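Local structure of alanine glyoxylate transaminase (Thermococcus litoralis, 2ZC0) at residues E83-F87 / L288-K292; Y91-E95 / D226-A232; D123-E128 / K174-T180; F219-E223 / Y308-R312; L323-F328 / M338-P342. The protein probably transfers the amino group of alanine to glyoxylate with the help of pyridoxal 5'-phosphate. All blocks are in the same frame, centred on the assembly; numbering follows the deposited sequence.

In the fold
Interaction 3 pairs two neighbouring strands of the large sheet and lies nearest the cofactor, the side chain of Y179 being about 4 Å from the bound 4'-deoxy-4'-aminopyridoxal-5'-phosphate. Interaction 2 touches it by packing of L230 on T180; the centres of interactions 2 and 3 are 22 Å apart. Interactions 1 and 2 adjoin in sequence, and both touch interaction 4, where F219 packs on F87, Y91 and D92. R221 also packs on I227. M220 of interaction 4 comes to about 9 Å from the cofactor. Interaction 5 stands apart, its nearest atoms about 8 Å from interaction 4, at the end of helix 295-322.

Interaction 1. Residues E83-F87 / L288-K292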
# COMPACT_ATOMS: atom_id res chain seq x y z
N GLU A 83 30.75 -22.02 -6.75
CA GLU A 83 31.72 -22.07 -5.67
C GLU A 83 31.07 -21.90 -4.30
O GLU A 83 31.46 -22.57 -3.34
CB GLU A 83 32.81 -21.01 -5.87
CG GLU A 83 33.89 -21.45 -6.84
CD GLU A 83 34.71 -22.62 -6.31
OE1 GLU A 83 35.14 -23.47 -7.13
OE2 GLU A 83 34.94 -22.69 -5.08
N LEU A 84 30.08 -21.01 -4.20
CA LEU A 84 29.38 -20.78 -2.94
C LEU A 84 28.60 -22.01 -2.53
O LEU A 84 28.48 -22.33 -1.35
CB LEU A 84 28.42 -19.60 -3.07
CG LEU A 84 29.09 -18.23 -3.01
CD1 LEU A 84 28.08 -17.14 -3.33
CD2 LEU A 84 29.67 -18.05 -1.60
N ALA A 85 28.05 -22.70 -3.53
CA ALA A 85 27.29 -23.91 -3.26
C ALA A 85 28.20 -24.96 -2.63
O ALA A 85 27.81 -25.63 -1.67
CB ALA A 85 26.68 -24.43 -4.55
N ALA A 86 29.41 -25.10 -3.16
CA ALA A 86 30.39 -26.06 -2.66
C ALA A 86 30.91 -25.59 -1.32
O ALA A 86 31.13 -26.39 -0.40
CB ALA A 86 31.56 -26.19 -3.64
N PHE A 87 31.13 -24.29 -1.22
CA PHE A 87 31.61 -23.69 0.01
C PHE A 87 30.61 -23.89 1.13
O PHE A 87 30.99 -24.13 2.27
CB PHE A 87 31.87 -22.19 -0.20
CG PHE A 87 32.11 -21.43 1.07
CD1 PHE A 87 31.11 -20.67 1.64
CD2 PHE A 87 33.36 -21.47 1.69
CE1 PHE A 87 31.34 -19.94 2.81
CE2 PHE A 87 33.60 -20.75 2.86
CZ PHE A 87 32.59 -19.98 3.42
N LEU A 288 35.38 -15.07 -5.94
CA LEU A 288 35.47 -16.31 -6.70
C LEU A 288 36.87 -16.92 -6.58
O LEU A 288 37.01 -18.12 -6.37
CB LEU A 288 35.15 -16.06 -8.18
CG LEU A 288 35.29 -17.27 -9.10
CD1 LEU A 288 34.40 -18.41 -8.62
CD2 LEU A 288 34.94 -16.87 -10.51
N GLU A 289 37.89 -16.08 -6.74
CA GLU A 289 39.28 -16.53 -6.64
C GLU A 289 39.60 -16.89 -5.20
O GLU A 289 40.25 -17.90 -4.93
CB GLU A 289 40.24 -15.44 -7.11
CG GLU A 289 40.38 -15.36 -8.62
CD GLU A 289 40.74 -16.70 -9.23
OE1 GLU A 289 41.75 -17.31 -8.81
OE2 GLU A 289 40.01 -17.15 -10.14
N TYR A 290 39.15 -16.05 -4.27
CA TYR A 290 39.38 -16.28 -2.85
C TYR A 290 38.95 -17.70 -2.51
O TYR A 290 39.69 -18.45 -1.87
CB TYR A 290 38.56 -15.28 -2.04
CG TYR A 290 38.67 -15.44 -0.55
CD1 TYR A 290 39.63 -14.73 0.18
CD2 TYR A 290 37.81 -16.29 0.14
CE1 TYR A 290 39.72 -14.87 1.56
CE2 TYR A 290 37.90 -16.43 1.53
CZ TYR A 290 38.86 -15.72 2.23
OH TYR A 290 38.95 -15.88 3.59
N LEU A 291 37.76 -18.08 -2.96
CA LEU A 291 37.24 -19.41 -2.67
C LEU A 291 37.98 -20.51 -3.42
O LEU A 291 38.40 -21.50 -2.81
CB LEU A 291 35.75 -19.48 -2.99
CG LEU A 291 34.82 -18.67 -2.08
CD1 LEU A 291 33.38 -18.91 -2.52
CD2 LEU A 291 35.00 -19.07 -0.62
N LYS A 292 38.14 -20.35 -4.73
CA LYS A 292 38.81 -21.34 -5.55
C LYS A 292 40.25 -21.64 -5.14
O LYS A 292 40.71 -22.77 -5.29
CB LYS A 292 38.80 -20.91 -7.03
CG LYS A 292 37.52 -21.26 -7.78
CD LYS A 292 37.61 -20.87 -9.26
CE LYS A 292 36.33 -21.26 -10.01
NZ LYS A 292 36.30 -20.77 -11.43
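The apolar part of the contact centres on L291, whose two methyls have different partners. CD1 meets L84 CD2 at 3.9 Å. CD2 lies 3.7 Å from F87 CD2, reaching the phenyl ring obliquely. L288 adds a third apolar touch, its CD1 resting 3.6 Å from E83 CG. This is helix-to-helix packing in the aminotransferase fold: helix 78-91 meets the last turn of helix 281-292. The short axes are 10.3 Å apart at closest approach and inclined at 40°. L84 also packs on I101 and I103 of strand 101-104, and the F87 ring meets F296 edge-to-face.

E83 and K292 make the polar part. E83 bends at chi2 (-66°) and crosses K292 at about a right angle. Its OE1 sits 3.3 Å from K292 CG, so the carboxylate lies against the aliphatic stem. The ammonium is further off, with E83 OE1 and K292 NZ 5.2 Å apart. The opposite charges probably attract weakly at this range.

Interaction 2. Residues Y91-E95 / D226-A232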
# COMPACT_ATOMS: atom_id res chain seq x y z
N TYR A 91 31.69 -26.17 4.45
CA TYR A 91 31.83 -25.47 5.73
C TYR A 91 30.57 -25.03 6.46
O TYR A 91 30.67 -24.34 7.47
CB TYR A 91 32.72 -24.25 5.55
CG TYR A 91 34.08 -24.56 4.99
CD1 TYR A 91 34.41 -24.24 3.67
CD2 TYR A 91 35.05 -25.17 5.78
CE1 TYR A 91 35.67 -24.52 3.16
CE2 TYR A 91 36.32 -25.46 5.27
CZ TYR A 91 36.62 -25.13 3.96
OH TYR A 91 37.87 -25.40 3.45
N ASP A 92 29.38 -25.40 5.97
CA ASP A 92 28.15 -25.00 6.65
C ASP A 92 27.04 -26.06 6.55
O ASP A 92 25.86 -25.76 6.75
CB ASP A 92 27.65 -23.66 6.09
CG ASP A 92 26.93 -22.79 7.14
OD1 ASP A 92 27.29 -22.87 8.34
OD2 ASP A 92 26.03 -22.01 6.77
N HIS A 93 27.42 -27.31 6.26
CA HIS A 93 26.47 -28.42 6.13
C HIS A 93 25.26 -28.11 5.25
O HIS A 93 24.16 -28.58 5.51
CB HIS A 93 25.94 -28.84 7.51
CG HIS A 93 26.87 -29.75 8.25
ND1 HIS A 93 28.04 -29.31 8.83
CD2 HIS A 93 26.81 -31.08 8.48
CE1 HIS A 93 28.66 -30.34 9.38
NE2 HIS A 93 27.94 -31.42 9.19
N LEU A 94 25.47 -27.33 4.20
CA LEU A 94 24.34 -26.99 3.36
C LEU A 94 24.42 -27.54 1.94
O LEU A 94 25.33 -27.20 1.18
CB LEU A 94 24.18 -25.47 3.32
CG LEU A 94 22.81 -24.94 2.90
CD1 LEU A 94 21.70 -25.67 3.66
CD2 LEU A 94 22.77 -23.45 3.17
N GLU A 95 23.47 -28.40 1.60
CA GLU A 95 23.42 -28.97 0.26
C GLU A 95 22.42 -28.12 -0.52
O GLU A 95 21.21 -28.30 -0.37
CB GLU A 95 22.95 -30.43 0.31
CG GLU A 95 22.99 -31.17 -1.02
CD GLU A 95 24.40 -31.53 -1.46
OE1 GLU A 95 25.13 -32.15 -0.65
OE2 GLU A 95 24.78 -31.21 -2.61
N ASP A 226 28.90 -29.16 16.48
CA ASP A 226 28.66 -29.26 15.04
C ASP A 226 27.25 -28.71 14.85
O ASP A 226 26.33 -29.44 14.49
CB ASP A 226 28.74 -30.72 14.57
CG ASP A 226 28.87 -30.85 13.05
OD1 ASP A 226 29.81 -30.27 12.47
OD2 ASP A 226 28.03 -31.55 12.43
N ILE A 227 27.07 -27.41 15.13
CA ILE A 227 25.76 -26.81 14.97
C ILE A 227 25.52 -26.58 13.49
O ILE A 227 26.41 -26.15 12.76
CB ILE A 227 25.64 -25.44 15.70
CG1 ILE A 227 26.49 -24.39 14.99
CG2 ILE A 227 26.05 -25.59 17.15
CD1 ILE A 227 26.00 -22.98 15.17
N VAL A 228 24.32 -26.90 13.04
CA VAL A 228 24.01 -26.72 11.64
C VAL A 228 22.87 -25.73 11.46
O VAL A 228 22.01 -25.57 12.35
CB VAL A 228 23.64 -28.07 10.97
CG1 VAL A 228 24.72 -29.10 11.25
CG2 VAL A 228 22.29 -28.56 11.47
N PRO A 229 22.86 -25.03 10.32
CA PRO A 229 21.83 -24.04 10.00
C PRO A 229 20.47 -24.71 9.96
O PRO A 229 20.37 -25.91 9.73
CB PRO A 229 22.25 -23.55 8.62
CG PRO A 229 23.74 -23.66 8.66
CD PRO A 229 23.96 -24.98 9.34
N LEU A 230 19.42 -23.93 10.19
CA LEU A 230 18.06 -24.46 10.13
C LEU A 230 17.82 -24.95 8.71
O LEU A 230 17.12 -25.93 8.49
CB LEU A 230 17.05 -23.38 10.47
CG LEU A 230 17.15 -22.65 11.81
CD1 LEU A 230 16.33 -21.37 11.76
CD2 LEU A 230 16.66 -23.56 12.94
N LYS A 231 18.43 -24.29 7.74
CA LYS A 231 18.24 -24.68 6.35
C LYS A 231 18.70 -26.11 6.07
O LYS A 231 18.15 -26.78 5.19
CB LYS A 231 18.94 -23.71 5.41
CG LYS A 231 18.59 -23.94 3.94
CD LYS A 231 17.09 -23.87 3.75
CE LYS A 231 16.67 -24.02 2.30
NZ LYS A 231 15.18 -24.13 2.21
N ALA A 232 19.71 -26.57 6.80
CA ALA A 232 20.23 -27.93 6.61
C ALA A 232 19.25 -28.95 7.18
O ALA A 232 19.35 -30.15 6.92
CB ALA A 232 21.60 -28.07 7.28
O HOH W 1 27.02 -33.25 10.62
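H93 lies against V228 and D226 where two loops of the aminotransferase fold meet. One loop follows helix 78-91; the other leads toward strand 239-244. The imidazole stands beside its own backbone N, with CG anti to the carbonyl carbon (chi1 -81°). This sets one face of the ring over V228 CG1, a CH-pi contact 4.0 Å from the ring centroid. D226 crosses the ring at about a right angle, the carboxylate plane turned 72° from it. A water joins the two groups. It donates to D226 OD2 and accepts a weak bond from H93 NE2.

D92 lays its carboxylate against the proline ring, OD2 at 3.4 Å from P229 CG. The same OD2 is hydrogen-bonded to N218. An alanine here would remove the carboxylate, and is likely to leave N218 without this acceptor and the P229 ring less covered. L94 turns CG away from its backbone N (chi1 -160°), and its CD1 lies 3.6 Å from K231 CG. K231 bends at chi2, and its ammonium goes on to V239 O, D234 and E261. At the far end, A232 CB touches H93 O at 3.2 Å.

Interaction 3. Residues D123-E128 / K174-T180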
# COMPACT_ATOMS: atom_id res chain seq x y z
N ASP A 123 1.53 -6.40 7.48
CA ASP A 123 1.90 -7.75 7.85
C ASP A 123 2.71 -7.71 9.14
O ASP A 123 3.51 -6.79 9.36
CB ASP A 123 2.78 -8.41 6.78
CG ASP A 123 2.00 -8.96 5.60
OD1 ASP A 123 0.76 -8.92 5.60
OD2 ASP A 123 2.67 -9.45 4.66
N VAL A 124 2.51 -8.70 10.00
CA VAL A 124 3.27 -8.80 11.24
C VAL A 124 4.41 -9.75 10.93
O VAL A 124 4.21 -10.79 10.33
CB VAL A 124 2.45 -9.41 12.39
CG1 VAL A 124 3.40 -9.91 13.49
CG2 VAL A 124 1.49 -8.38 12.94
N VAL A 125 5.62 -9.38 11.32
CA VAL A 125 6.74 -10.27 11.12
C VAL A 125 7.33 -10.45 12.51
O VAL A 125 7.55 -9.47 13.22
CB VAL A 125 7.81 -9.69 10.15
CG1 VAL A 125 8.04 -8.25 10.42
CG2 VAL A 125 9.10 -10.45 10.31
N ILE A 126 7.54 -11.70 12.92
CA ILE A 126 8.08 -11.95 14.24
C ILE A 126 9.59 -12.10 14.19
O ILE A 126 10.14 -12.67 13.26
CB ILE A 126 7.37 -13.18 14.91
CG1 ILE A 126 8.25 -13.81 15.99
CG2 ILE A 126 6.98 -14.18 13.87
CD1 ILE A 126 9.36 -14.70 15.45
N THR A 127 10.25 -11.54 15.21
CA THR A 127 11.70 -11.56 15.31
C THR A 127 12.09 -11.87 16.75
O THR A 127 11.24 -12.03 17.61
CB THR A 127 12.29 -10.18 14.98
OG1 THR A 127 11.91 -9.26 16.01
CG2 THR A 127 11.74 -9.67 13.65
N GLU A 128 13.39 -11.94 17.00
CA GLU A 128 13.88 -12.15 18.36
C GLU A 128 13.81 -10.77 19.02
O GLU A 128 13.58 -9.77 18.32
CB GLU A 128 15.33 -12.65 18.32
CG GLU A 128 15.46 -14.12 17.92
CD GLU A 128 16.61 -14.39 16.97
OE1 GLU A 128 17.28 -13.43 16.54
OE2 GLU A 128 16.83 -15.57 16.63
N LYS A 174 -2.54 -11.29 11.25
CA LYS A 174 -1.93 -12.10 10.21
C LYS A 174 -0.42 -12.05 10.31
O LYS A 174 0.18 -10.98 10.36
CB LYS A 174 -2.35 -11.61 8.84
CG LYS A 174 -1.53 -12.21 7.72
CD LYS A 174 -1.87 -11.53 6.42
CE LYS A 174 -0.99 -12.01 5.29
NZ LYS A 174 -1.04 -10.99 4.19
N VAL A 175 0.20 -13.22 10.36
CA VAL A 175 1.64 -13.31 10.43
C VAL A 175 2.09 -14.40 9.47
O VAL A 175 1.37 -15.37 9.24
CB VAL A 175 2.10 -13.68 11.86
CG1 VAL A 175 1.43 -14.98 12.31
CG2 VAL A 175 3.63 -13.84 11.89
N LYS A 176 3.27 -14.27 8.90
CA LYS A 176 3.70 -15.32 7.99
C LYS A 176 5.18 -15.60 8.04
O LYS A 176 5.60 -16.71 7.71
CB LYS A 176 3.32 -14.96 6.54
CG LYS A 176 4.37 -14.15 5.82
CD LYS A 176 4.04 -13.91 4.34
CE LYS A 176 2.95 -12.85 4.16
NZ LYS A 176 2.86 -12.42 2.75
N LEU A 177 5.96 -14.62 8.46
CA LEU A 177 7.40 -14.80 8.50
C LEU A 177 7.99 -14.67 9.89
O LEU A 177 7.44 -13.99 10.77
CB LEU A 177 8.11 -13.78 7.60
CG LEU A 177 7.64 -13.54 6.16
CD1 LEU A 177 8.34 -12.30 5.59
CD2 LEU A 177 7.92 -14.76 5.32
N ILE A 178 9.12 -15.33 10.06
CA ILE A 178 9.88 -15.29 11.29
C ILE A 178 11.31 -15.07 10.83
O ILE A 178 11.82 -15.85 10.05
CB ILE A 178 9.84 -16.63 12.04
CG1 ILE A 178 8.46 -16.86 12.65
CG2 ILE A 178 10.93 -16.65 13.11
CD1 ILE A 178 8.35 -18.20 13.37
N TYR A 179 11.91 -13.97 11.29
CA TYR A 179 13.28 -13.62 10.97
C TYR A 179 14.11 -13.99 12.21
O TYR A 179 13.78 -13.57 13.33
CB TYR A 179 13.41 -12.12 10.70
CG TYR A 179 14.83 -11.57 10.66
CD1 TYR A 179 15.30 -10.75 11.68
CD2 TYR A 179 15.70 -11.87 9.61
CE1 TYR A 179 16.60 -10.24 11.67
CE2 TYR A 179 17.01 -11.36 9.59
CZ TYR A 179 17.44 -10.54 10.63
OH TYR A 179 18.73 -10.04 10.64
N THR A 180 15.16 -14.78 12.00
CA THR A 180 16.02 -15.22 13.10
C THR A 180 17.50 -15.24 12.72
O THR A 180 17.86 -15.48 11.56
CB THR A 180 15.60 -16.63 13.59
OG1 THR A 180 16.55 -17.12 14.54
CG2 THR A 180 15.52 -17.60 12.42
O HOH W 2 0.97 -10.46 2.62
O HOH W 3 4.97 -11.84 8.00
O HOH W 4 15.79 -11.68 14.96
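I126 and I178 lie side by side and point the same way. Their packing is tight: I126 CG2 is 3.3 Å from I178 CG1. Two backbone bonds from strand 175-180 hold I126, one at its N and one at its O. Its N donates to L177 O at 3.1 Å, and its O accepts from Y179 N at 3.0 Å, almost in line with the carbonyl. Further along, T180 OG1 donates to E128 OE2 at 2.6 Å, arriving from above the carboxylate plane. The E128 chain bends at chi2 (139°) to meet it.

These are adjacent parallel strands, 124-129 and 175-180, in the mixed sheet of the aminotransferase large domain. At the other end a salt-bridge network closes the pair. K174 NZ meets D123 OD1 at 3.1 Å on its syn side, and K176 NZ stands 3.5 Å from D123 OD2. One water bonds to D123 OD2 and to both ammonium groups. Another water bridges V124 O and L177 N.

The outer shell fixes these groups. D120 N bonds D123 OD2, and K176 NZ reaches Y6 O of the third subunit. Q185 holds E128 OE1. The Y179 hydroxyl bonds D214, which lines the cofactor pocket, and Y179 itself touches the bound 4'-deoxy-4'-aminopyridoxal-5'-phosphate.

Interaction 4. Residues F219-E223 / Y308-R312; sequences FMRYE and YKEKR
Y222 carries its ring beside its own backbone N (chi1 -49°), which lays the ring along helix residues Y308, K309 and R312. R312 swings its CG away from its backbone N and then folds at chi2 (-73°) and chi3, bringing its guanidinium to the tyrosine. K309 CA sits over one face of the Y222 ring, a CH-pi contact 4.0 Å from the centroid. M220 O lies over the opposite face. At the far end, Y222 OH is 3.3 Å from Y308 CB. Y222 CD1 lies over one face of the R312 guanidinium, 3.6 Å from NH1 of R312, with the two planes 75° apart.

E223 extends to R312, OE2 to NH2 at 3.2 Å. This salt bridge contains a weak, bent hydrogen bond. R312 NH1 is held by P331 O. M220 SD stands above the face of the Y308 ring at some distance, 4.7 Å from the centroid. A serine in place of Y222 would probably open a gap between M220 O and K309 and leave G334 O without its weak bond from the tyrosine.

This packs the loop after strand 210-214 on helix 295-322 of the aminotransferase fold, M220 and Y308 adding a Met-aromatic contact.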
# COMPACT_ATOMS: atom_id res chain seq x y z
N PHE A 219 30.25 -18.28 10.08
CA PHE A 219 31.65 -18.57 9.88
C PHE A 219 32.55 -17.90 10.90
O PHE A 219 33.77 -17.88 10.74
CB PHE A 219 32.04 -18.20 8.44
CG PHE A 219 31.19 -18.89 7.41
CD1 PHE A 219 30.20 -18.18 6.72
CD2 PHE A 219 31.33 -20.25 7.17
CE1 PHE A 219 29.37 -18.83 5.82
CE2 PHE A 219 30.49 -20.91 6.27
CZ PHE A 219 29.51 -20.19 5.59
N MET A 220 31.96 -17.33 11.95
CA MET A 220 32.75 -16.72 13.01
C MET A 220 32.40 -17.43 14.31
O MET A 220 32.24 -16.78 15.34
CB MET A 220 32.44 -15.23 13.18
CG MET A 220 32.74 -14.38 11.97
SD MET A 220 33.34 -12.76 12.46
CE MET A 220 32.06 -12.26 13.54
N ARG A 221 32.27 -18.75 14.25
CA ARG A 221 31.96 -19.56 15.43
C ARG A 221 33.27 -19.93 16.10
O ARG A 221 34.30 -20.06 15.44
CB ARG A 221 31.21 -20.84 15.05
CG ARG A 221 29.80 -20.92 15.61
CD ARG A 221 29.33 -22.36 15.72
NE ARG A 221 29.45 -23.06 14.44
CZ ARG A 221 29.95 -24.28 14.31
NH1 ARG A 221 30.02 -24.83 13.10
NH2 ARG A 221 30.39 -24.94 15.37
N TYR A 222 33.24 -20.12 17.41
CA TYR A 222 34.45 -20.45 18.14
C TYR A 222 34.38 -21.75 18.94
O TYR A 222 35.32 -22.55 18.91
CB TYR A 222 34.82 -19.30 19.08
CG TYR A 222 34.81 -17.93 18.42
CD1 TYR A 222 34.08 -16.88 18.97
CD2 TYR A 222 35.51 -17.70 17.24
CE1 TYR A 222 34.04 -15.62 18.36
CE2 TYR A 222 35.47 -16.46 16.62
CZ TYR A 222 34.74 -15.43 17.18
OH TYR A 222 34.71 -14.21 16.54
N GLU A 223 33.27 -21.98 19.63
CA GLU A 223 33.15 -23.17 20.48
C GLU A 223 31.96 -24.11 20.29
O GLU A 223 31.87 -25.14 20.97
CB GLU A 223 33.22 -22.73 21.94
CG GLU A 223 34.21 -21.62 22.16
CD GLU A 223 34.37 -21.26 23.61
OE1 GLU A 223 33.33 -21.02 24.27
OE2 GLU A 223 35.52 -21.22 24.08
N TYR A 308 40.10 -13.58 15.92
CA TYR A 308 38.86 -13.07 16.50
C TYR A 308 38.53 -13.78 17.80
O TYR A 308 38.09 -13.17 18.77
CB TYR A 308 37.68 -13.24 15.52
CG TYR A 308 37.71 -12.31 14.32
CD1 TYR A 308 37.74 -10.92 14.49
CD2 TYR A 308 37.71 -12.82 13.02
CE1 TYR A 308 37.79 -10.06 13.38
CE2 TYR A 308 37.75 -11.97 11.92
CZ TYR A 308 37.79 -10.60 12.11
OH TYR A 308 37.84 -9.76 11.02
N LYS A 309 38.75 -15.09 17.82
CA LYS A 309 38.48 -15.87 19.02
C LYS A 309 39.32 -15.31 20.17
O LYS A 309 38.85 -15.22 21.30
CB LYS A 309 38.86 -17.34 18.77
CG LYS A 309 38.57 -18.26 19.93
CD LYS A 309 38.87 -19.69 19.58
CE LYS A 309 38.48 -20.62 20.72
NZ LYS A 309 38.65 -22.06 20.34
N GLU A 310 40.55 -14.92 19.88
CA GLU A 310 41.43 -14.36 20.89
C GLU A 310 40.88 -13.03 21.40
O GLU A 310 40.83 -12.78 22.60
CB GLU A 310 42.83 -14.17 20.30
CG GLU A 310 43.85 -13.59 21.26
CD GLU A 310 45.23 -13.51 20.64
OE1 GLU A 310 45.35 -12.96 19.52
OE2 GLU A 310 46.19 -13.99 21.27
N LYS A 311 40.45 -12.17 20.48
CA LYS A 311 39.88 -10.88 20.86
C LYS A 311 38.61 -11.14 21.68
O LYS A 311 38.26 -10.37 22.56
CB LYS A 311 39.54 -10.05 19.63
CG LYS A 311 40.74 -9.58 18.83
CD LYS A 311 40.27 -8.59 17.80
CE LYS A 311 41.39 -8.06 16.93
NZ LYS A 311 40.88 -6.95 16.09
N ARG A 312 37.92 -12.23 21.34
CA ARG A 312 36.70 -12.63 22.03
C ARG A 312 37.03 -12.97 23.49
O ARG A 312 36.33 -12.55 24.40
CB ARG A 312 36.09 -13.85 21.32
CG ARG A 312 34.71 -14.29 21.82
CD ARG A 312 34.76 -14.98 23.18
NE ARG A 312 35.65 -16.14 23.20
CZ ARG A 312 35.29 -17.39 22.89
NH1 ARG A 312 34.04 -17.66 22.53
NH2 ARG A 312 36.19 -18.36 22.94

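Interaction 5. Residues L323-F328 / M338-P342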
# COMPACT_ATOMS: atom_id res chain seq x y z
N LEU A 323 34.68 -5.77 35.58
CA LEU A 323 33.25 -5.62 35.87
C LEU A 323 32.62 -6.96 36.27
O LEU A 323 31.58 -7.35 35.74
CB LEU A 323 32.48 -5.07 34.66
CG LEU A 323 32.57 -3.60 34.26
CD1 LEU A 323 32.51 -2.71 35.50
CD2 LEU A 323 33.84 -3.37 33.48
N PRO A 324 33.24 -7.68 37.23
CA PRO A 324 32.73 -8.98 37.68
C PRO A 324 31.31 -9.00 38.24
O PRO A 324 30.71 -10.07 38.34
CB PRO A 324 33.77 -9.41 38.72
CG PRO A 324 34.24 -8.10 39.28
CD PRO A 324 34.41 -7.27 38.02
N ASN A 325 30.78 -7.85 38.62
CA ASN A 325 29.43 -7.80 39.16
C ASN A 325 28.37 -7.40 38.13
O ASN A 325 27.19 -7.29 38.47
CB ASN A 325 29.36 -6.84 40.35
CG ASN A 325 30.27 -7.24 41.50
OD1 ASN A 325 30.41 -8.43 41.82
ND2 ASN A 325 30.91 -6.26 42.12
N ALA A 326 28.79 -7.18 36.89
CA ALA A 326 27.85 -6.79 35.83
C ALA A 326 27.50 -8.00 34.97
O ALA A 326 28.35 -8.87 34.75
CB ALA A 326 28.44 -5.69 34.98
N GLU A 327 26.26 -8.07 34.50
CA GLU A 327 25.88 -9.21 33.67
C GLU A 327 26.11 -8.86 32.19
O GLU A 327 25.83 -7.75 31.72
CB GLU A 327 24.41 -9.63 33.95
CG GLU A 327 24.18 -11.12 34.41
CD GLU A 327 24.46 -11.38 35.91
OE1 GLU A 327 24.25 -10.44 36.71
OE2 GLU A 327 24.86 -12.53 36.28
N PHE A 328 26.68 -9.82 31.47
CA PHE A 328 26.95 -9.65 30.05
C PHE A 328 27.07 -11.01 29.38
O PHE A 328 27.48 -11.99 29.99
CB PHE A 328 28.21 -8.82 29.84
CG PHE A 328 29.39 -9.26 30.67
CD1 PHE A 328 30.24 -10.27 30.21
CD2 PHE A 328 29.67 -8.64 31.89
CE1 PHE A 328 31.35 -10.65 30.96
CE2 PHE A 328 30.77 -9.02 32.64
CZ PHE A 328 31.61 -10.03 32.18
N MET A 338 26.87 -8.20 24.49
CA MET A 338 25.90 -7.25 25.02
C MET A 338 26.18 -7.08 26.50
O MET A 338 26.09 -8.04 27.27
CB MET A 338 24.46 -7.72 24.84
CG MET A 338 23.43 -6.66 25.24
SD MET A 338 23.33 -5.29 23.99
CE MET A 338 21.85 -5.76 23.15
N PHE A 339 26.54 -5.86 26.87
CA PHE A 339 26.84 -5.48 28.24
C PHE A 339 25.59 -4.82 28.81
O PHE A 339 24.88 -4.10 28.11
CB PHE A 339 27.98 -4.47 28.25
CG PHE A 339 28.37 -4.02 29.63
CD1 PHE A 339 29.19 -4.81 30.43
CD2 PHE A 339 27.93 -2.80 30.12
CE1 PHE A 339 29.56 -4.39 31.70
CE2 PHE A 339 28.29 -2.36 31.40
CZ PHE A 339 29.11 -3.16 32.18
N PHE A 340 25.32 -5.06 30.08
CA PHE A 340 24.15 -4.49 30.72
C PHE A 340 24.52 -3.60 31.89
O PHE A 340 25.32 -3.98 32.75
CB PHE A 340 23.22 -5.60 31.19
CG PHE A 340 22.56 -6.36 30.08
CD1 PHE A 340 21.34 -5.94 29.56
CD2 PHE A 340 23.16 -7.49 29.54
CE1 PHE A 340 20.73 -6.64 28.53
CE2 PHE A 340 22.56 -8.20 28.51
CZ PHE A 340 21.34 -7.77 28.00
N LEU A 341 23.94 -2.40 31.91
CA LEU A 341 24.14 -1.46 33.00
C LEU A 341 23.12 -1.90 34.05
O LEU A 341 22.34 -2.83 33.79
CB LEU A 341 23.81 -0.03 32.53
CG LEU A 341 24.92 0.86 31.96
CD1 LEU A 341 25.87 0.08 31.07
CD2 LEU A 341 24.28 2.00 31.19
N PRO A 342 23.12 -1.28 35.24
CA PRO A 342 22.15 -1.68 36.26
C PRO A 342 20.74 -1.41 35.73
O PRO A 342 20.55 -0.48 34.94
CB PRO A 342 22.51 -0.79 37.44
CG PRO A 342 23.98 -0.64 37.29
CD PRO A 342 24.11 -0.36 35.80
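The backbones meet in a single bridge between F328 and F339, where F340 N donates to E327 O at 3.2 Å, close to the line of the carbonyl though the N-H is bent away (137°), and F328 CA approaches M338 O at 3.3 Å in a CA-H...O contact.

The F339 ring carries most of the side-chain packing. Its CG is anti to the backbone N (chi1 -180°), sending the ring toward the preceding loop. A326 CB touches its CE1 at 3.7 Å. L323 crosses it at about a right angle, CG lying 4.0 Å from CE1 of the F339 ring. F328 meets the same ring obliquely, with its CD2 4.1 Å from F339 CD1.

The loop follows helix 295-322. It makes a type I beta turn from L323 to A326, closed by the bond from A326 N to L323 O, and then runs beside strand 336-340. That strand pairs in turn with 377-381 in a small antiparallel sheet of the aminotransferase fold. Helix 389-404 packs against the group: Y401 meets the F339 ring and touches L323 and A326. L319 of helix 295-322 touches F328 and F339.

F340 turns differently (chi1 -69°). Its ring is approached at the edge, in plane, by E327 O, which lies 3.5 Å from CD2 of F340. F328 forms a cation-pi contact with K330, whose NZ also bonds F328 O.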